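Local coordinates for protein pectate lyase (Erwinia chrysanthemi, PDB 1RU4) that catalyses the eliminative cleavage of pectate, the polygalacturonate of plant cell walls, and is built as a parallel beta-helix, at residues S30-P35 / L50-P55; T288-G293 / V344-S349. One frame throughout, in Å; residues are numbered along the deposited sequence.

Interaction 1 of 2, residues S30-P35 / L50-P55; sequences SSFNAP and LILLKP
The Phe32 ring meets strand 50-53 and the residue that follows it with its outer atoms. Leu52 O lies at the ring edge, near its plane, 3.8 Å from Phe32 CE2, while the backbone N of Lys54 approaches the same CE2 obliquely at 3.6 Å. The ring tip CZ touches the methyl CD2 of Leu52 at 4.0 Å, and Phe32 CE2 rests against Lys54 CB at 3.7 Å. No hydrogen bond crosses the contact, which is made by van der Waals packing of the ring on a strand end. Of the Lys54 side chain, CB does the touching: with CG anti to the backbone N (chi1 179°) and the chain extended beyond it, the ammonium end leads away from the ring. The ring is presented by a tight turn. Phe32 is the second residue of a type I beta turn closed by Ala34 N to Ser31 O (3.1 Å), and Ser31 OG accepts from Asn33 N in an ST turn. Tyr18, on the neighbouring strand 16-19, packs edge-to-face with Phe32. Leu53 points away from Phe32, and both it and Ile51 touch Phe38 of helix 38-44. The arrangement is that of a surface loop folded back on a strand near the N-terminal end of a right-handed parallel beta-helix.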
loop_
_atom_site.group_PDB
_atom_site.type_symbol
_atom_site.label_atom_id
_atom_site.label_comp_id
_atom_site.label_asym_id
_atom_site.label_seq_id
_atom_site.Cartn_x
_atom_site.Cartn_y
_atom_site.Cartn_z
ATOM N N SER A 30 20.515 18.407 -19.326
ATOM C CA SER A 30 21.741 17.626 -19.487
ATOM C C SER A 30 22.461 17.327 -18.172
ATOM O O SER A 30 23.351 16.478 -18.128
ATOM C CB SER A 30 22.690 18.323 -20.466
ATOM O OG SER A 30 22.927 19.668 -20.084
ATOM N N SER A 31 22.090 18.048 -17.116
ATOM C CA SER A 31 22.636 17.838 -15.773
ATOM C C SER A 31 21.807 18.655 -14.790
ATOM O O SER A 31 20.897 19.378 -15.195
ATOM C CB SER A 31 24.106 18.272 -15.691
ATOM O OG SER A 31 24.236 19.685 -15.674
ATOM N N PHE A 32 22.104 18.525 -13.499
ATOM C CA PHE A 32 21.402 19.304 -12.485
ATOM C C PHE A 32 21.828 20.776 -12.484
ATOM O O PHE A 32 21.263 21.594 -11.759
ATOM C CB PHE A 32 21.571 18.677 -11.098
ATOM C CG PHE A 32 20.736 17.439 -10.887
ATOM C CD1 PHE A 32 21.301 16.283 -10.360
ATOM C CD2 PHE A 32 19.382 17.430 -11.221
ATOM C CE1 PHE A 32 20.532 15.134 -10.169
ATOM C CE2 PHE A 32 18.605 16.286 -11.036
ATOM C CZ PHE A 32 19.183 15.138 -10.508
ATOM N N ASN A 33 22.822 21.108 -13.307
ATOM C CA ASN A 33 23.250 22.494 -13.480
ATOM C C ASN A 33 22.440 23.153 -14.596
ATOM O O ASN A 33 22.456 24.377 -14.755
ATOM C CB ASN A 33 24.746 22.562 -13.792
ATOM C CG ASN A 33 25.601 22.086 -12.635
ATOM O OD1 ASN A 33 25.556 22.651 -11.542
ATOM N ND2 ASN A 33 26.382 21.037 -12.866
ATOM N N ALA A 34 21.724 22.328 -15.356
ATOM C CA ALA A 34 20.846 22.792 -16.428
ATOM C C ALA A 34 19.560 21.957 -16.408
ATOM O O ALA A 34 19.193 21.338 -17.408
ATOM C CB ALA A 34 21.548 22.656 -17.776
ATOM N N PRO A 35 18.838 21.966 -15.272
ATOM C CA PRO A 35 17.595 21.202 -15.123
ATOM C C PRO A 35 16.406 21.729 -15.916
ATOM O O PRO A 35 16.174 22.937 -15.984
ATOM C CB PRO A 35 17.335 21.283 -13.624
ATOM C CG PRO A 35 17.807 22.662 -13.293
ATOM C CD PRO A 35 19.117 22.744 -14.049
ATOM N N LEU A 50 14.739 7.790 -18.548
ATOM C CA LEU A 50 14.509 8.165 -17.156
ATOM C C LEU A 50 14.385 9.660 -16.892
ATOM O O LEU A 50 15.248 10.452 -17.279
ATOM C CB LEU A 50 15.638 7.591 -16.287
ATOM C CG LEU A 50 15.891 8.130 -14.871
ATOM C CD1 LEU A 50 14.753 7.768 -13.928
ATOM C CD2 LEU A 50 17.202 7.565 -14.351
ATOM N N ILE A 51 13.305 10.034 -16.212
ATOM C CA ILE A 51 13.138 11.397 -15.728
ATOM C C ILE A 51 13.718 11.385 -14.312
ATOM O O ILE A 51 13.118 10.830 -13.383
ATOM C CB ILE A 51 11.644 11.814 -15.686
ATOM C CG1 ILE A 51 11.049 11.784 -17.098
ATOM C CG2 ILE A 51 11.500 13.210 -15.081
ATOM C CD1 ILE A 51 9.586 12.168 -17.157
ATOM N N LEU A 52 14.922 11.929 -14.172
ATOM C CA LEU A 52 15.618 11.939 -12.892
ATOM C C LEU A 52 15.341 13.230 -12.131
ATOM O O LEU A 52 15.735 14.320 -12.557
ATOM C CB LEU A 52 17.121 11.757 -13.105
ATOM C CG LEU A 52 17.961 11.501 -11.854
ATOM C CD1 LEU A 52 17.563 10.175 -11.225
ATOM C CD2 LEU A 52 19.437 11.497 -12.217
ATOM N N LEU A 53 14.657 13.088 -11.002
ATOM C CA LEU A 53 14.243 14.221 -10.188
ATOM C C LEU A 53 15.235 14.573 -9.086
ATOM O O LEU A 53 15.644 13.714 -8.306
ATOM C CB LEU A 53 12.886 13.915 -9.547
ATOM C CG LEU A 53 11.754 13.497 -10.490
ATOM C CD1 LEU A 53 10.610 12.887 -9.697
ATOM C CD2 LEU A 53 11.273 14.693 -11.295
ATOM N N LYS A 54 15.619 15.842 -9.020
ATOM C CA LYS A 54 16.441 16.317 -7.915
ATOM C C LYS A 54 15.574 16.200 -6.662
ATOM O O LYS A 54 14.395 16.563 -6.687
ATOM C CB LYS A 54 16.829 17.781 -8.134
ATOM C CG LYS A 54 17.679 18.379 -7.027
ATOM C CD LYS A 54 17.862 19.871 -7.231
ATOM C CE LYS A 54 18.609 20.505 -6.069
ATOM N NZ LYS A 54 18.705 21.982 -6.225
ATOM N N PRO A 55 16.123 15.643 -5.569
ATOM C CA PRO A 55 15.327 15.516 -4.342
ATOM C C PRO A 55 14.804 16.881 -3.892
ATOM O O PRO A 55 15.529 17.876 -3.930
ATOM C CB PRO A 55 16.332 14.939 -3.346
ATOM C CG PRO A 55 17.208 14.088 -4.220
ATOM C CD PRO A 55 17.437 14.991 -5.414
#

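Interaction 2 of 2, residues T288-G293 / V344-S349; sequences TSYKNG and VSLDTS
Tyr290 and Leu346 make the compact part of this contact, with the tyrosine ring sandwiched between two aliphatic groups. Leu346 CD2 sits over one face, a methyl 4.2 Å above the centre of the Tyr290 ring; on the opposite face Lys291 CB lies 3.7 Å above the centre. Lys291, just past the strand, has a left-handed backbone conformation. At the ring edge, near its plane, Thr348 CG2 comes within 4.2 Å of Tyr290 CE2. The ring reaches out to the loop because CG stands anti to the backbone N (chi1 172°).

The phenol oxygen belongs to the packed part too, with Leu346 CD1 4.0 Å from Tyr290 OH, yet it also carries polar links. A single water lies 2.7 Å from Tyr290 OH and donates to Leu346 O, also at 2.7 Å, bridging the two segments where no direct hydrogen bond joins them. The looser side lies at the exposed Lys291 and in the loop around Asp347 and Ser349. Lys291 NZ, at the far end of its bent side chain, donates to Tyr290 OH at 3.1 Å. Asp347 points away from the strand and shapes the loop from within: OD1 takes Ser349 OG at 2.8 Å on the syn side but tilted 34° out of the carboxylate plane, and Ser349 N reaches OD1 from above the same face, closing an Asx turn at the start of a 3-10 segment. Just ahead, Ser345 OG accepts from Asp347 N in an ST turn.

Phe266 and Leu316, on adjoining strands, both touch Tyr290, and Phe266 also touches Thr348. Such rows of side chains on successive coils are characteristic of the parallel beta-helix, here overlaid by the C-terminal part of the chain.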
loop_
_atom_site.group_PDB
_atom_site.type_symbol
_atom_site.label_atom_id
_atom_site.label_comp_id
_atom_site.label_asym_id
_atom_site.label_seq_id
_atom_site.Cartn_x
_atom_site.Cartn_y
_atom_site.Cartn_z
ATOM N N THR A 288 -0.261 -11.707 11.464
ATOM C CA THR A 288 -0.348 -11.330 12.872
ATOM C C THR A 288 -1.316 -10.163 13.011
ATOM O O THR A 288 -1.221 -9.178 12.277
ATOM C CB THR A 288 1.038 -10.926 13.432
ATOM O OG1 THR A 288 1.905 -12.064 13.408
ATOM C CG2 THR A 288 0.924 -10.408 14.867
ATOM N N SER A 289 -2.269 -10.301 13.929
ATOM C CA SER A 289 -3.266 -9.261 14.170
ATOM C C SER A 289 -3.331 -8.975 15.673
ATOM O O SER A 289 -3.505 -9.896 16.473
ATOM C CB SER A 289 -4.629 -9.716 13.645
ATOM O OG SER A 289 -5.543 -8.636 13.602
ATOM N N TYR A 290 -3.209 -7.697 16.038
ATOM C CA TYR A 290 -3.101 -7.281 17.439
ATOM C C TYR A 290 -3.948 -6.068 17.811
ATOM O O TYR A 290 -3.932 -5.048 17.122
ATOM C CB TYR A 290 -1.622 -6.988 17.761
ATOM C CG TYR A 290 -1.347 -6.355 19.116
ATOM C CD1 TYR A 290 -1.488 -7.088 20.292
ATOM C CD2 TYR A 290 -0.903 -5.032 19.214
ATOM C CE1 TYR A 290 -1.191 -6.522 21.535
ATOM C CE2 TYR A 290 -0.602 -4.459 20.454
ATOM C CZ TYR A 290 -0.749 -5.213 21.606
ATOM O OH TYR A 290 -0.447 -4.666 22.834
ATOM N N LYS A 291 -4.698 -6.204 18.903
ATOM C CA LYS A 291 -5.448 -5.104 19.503
ATOM C C LYS A 291 -6.237 -4.226 18.522
ATOM O O LYS A 291 -6.113 -2.998 18.520
ATOM C CB LYS A 291 -4.502 -4.263 20.376
ATOM C CG LYS A 291 -5.189 -3.433 21.452
ATOM C CD LYS A 291 -4.217 -3.029 22.559
ATOM C CE LYS A 291 -3.793 -4.236 23.386
ATOM N NZ LYS A 291 -2.948 -3.868 24.557
ATOM N N ASN A 292 -7.005 -4.876 17.650
ATOM C CA ASN A 292 -7.942 -4.176 16.770
ATOM C C ASN A 292 -9.307 -4.276 17.450
ATOM O O ASN A 292 -9.437 -4.933 18.484
ATOM C CB ASN A 292 -8.035 -4.868 15.404
ATOM C CG ASN A 292 -6.722 -4.866 14.648
ATOM O OD1 ASN A 292 -6.337 -3.859 14.051
ATOM N ND2 ASN A 292 -6.042 -6.010 14.638
ATOM N N GLY A 293 -10.322 -3.632 16.875
ATOM C CA GLY A 293 -11.673 -3.801 17.389
ATOM C C GLY A 293 -12.033 -5.278 17.327
ATOM O O GLY A 293 -12.606 -5.836 18.265
ATOM N N VAL A 344 8.998 -10.070 21.269
ATOM C CA VAL A 344 10.119 -9.283 21.776
ATOM C C VAL A 344 9.644 -7.884 22.162
ATOM O O VAL A 344 10.018 -7.360 23.215
ATOM C CB VAL A 344 11.256 -9.175 20.731
ATOM C CG1 VAL A 344 12.387 -8.307 21.269
ATOM C CG2 VAL A 344 11.785 -10.561 20.385
ATOM N N SER A 345 8.778 -7.308 21.331
ATOM C CA SER A 345 8.233 -5.983 21.596
ATOM C C SER A 345 6.813 -5.813 21.076
ATOM O O SER A 345 6.448 -6.368 20.037
ATOM C CB SER A 345 9.121 -4.905 20.971
ATOM O OG SER A 345 8.573 -3.615 21.189
ATOM N N LEU A 346 6.025 -5.041 21.822
ATOM C CA LEU A 346 4.676 -4.659 21.420
ATOM C C LEU A 346 4.578 -3.130 21.423
ATOM O O LEU A 346 3.491 -2.556 21.528
ATOM C CB LEU A 346 3.633 -5.284 22.356
ATOM C CG LEU A 346 3.490 -6.808 22.246
ATOM C CD1 LEU A 346 2.535 -7.324 23.301
ATOM C CD2 LEU A 346 3.002 -7.196 20.855
ATOM N N ASP A 347 5.735 -2.479 21.316
ATOM C CA ASP A 347 5.813 -1.022 21.235
ATOM C C ASP A 347 5.386 -0.622 19.824
ATOM O O ASP A 347 6.188 -0.647 18.890
ATOM C CB ASP A 347 7.247 -0.557 21.515
ATOM C CG ASP A 347 7.430 0.949 21.352
ATOM O OD1 ASP A 347 6.445 1.673 21.089
ATOM O OD2 ASP A 347 8.579 1.410 21.492
ATOM N N THR A 348 4.130 -0.207 19.694
ATOM C CA THR A 348 3.566 0.111 18.389
ATOM C C THR A 348 4.166 1.330 17.697
ATOM O O THR A 348 3.925 1.535 16.508
ATOM C CB THR A 348 2.030 0.263 18.451
ATOM O OG1 THR A 348 1.682 1.344 19.326
ATOM C CG2 THR A 348 1.386 -1.024 18.951
ATOM N N SER A 349 4.948 2.129 18.421
ATOM C CA SER A 349 5.574 3.305 17.814
ATOM C C SER A 349 6.634 2.905 16.791
ATOM O O SER A 349 7.014 3.706 15.937
ATOM C CB SER A 349 6.191 4.219 18.880
ATOM O OG SER A 349 7.381 3.673 19.414
HETATM O O HOH W 1 1.156 -2.536 22.921
#

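The two contacts lie on opposite sides of the chain's centre, their own centres 42 Å apart and their nearest atoms about 24 Å apart, so they do not touch. They come in series: interaction 1 is complete by residue 55, long before interaction 2 opens at residue 288. Strands 50-53 and 288-290 lie in different parallel ladders of the beta-helix, which both run to strand 308-316; the first is near the N-terminal end, the second towards the C-terminal end. Interaction 1 joins segments 15 residues apart at their closest ends, interaction 2 segments 51 apart, bringing chain beyond strand 325-328 back over an earlier coil. Both lay irregular loops on the beta-helical framework.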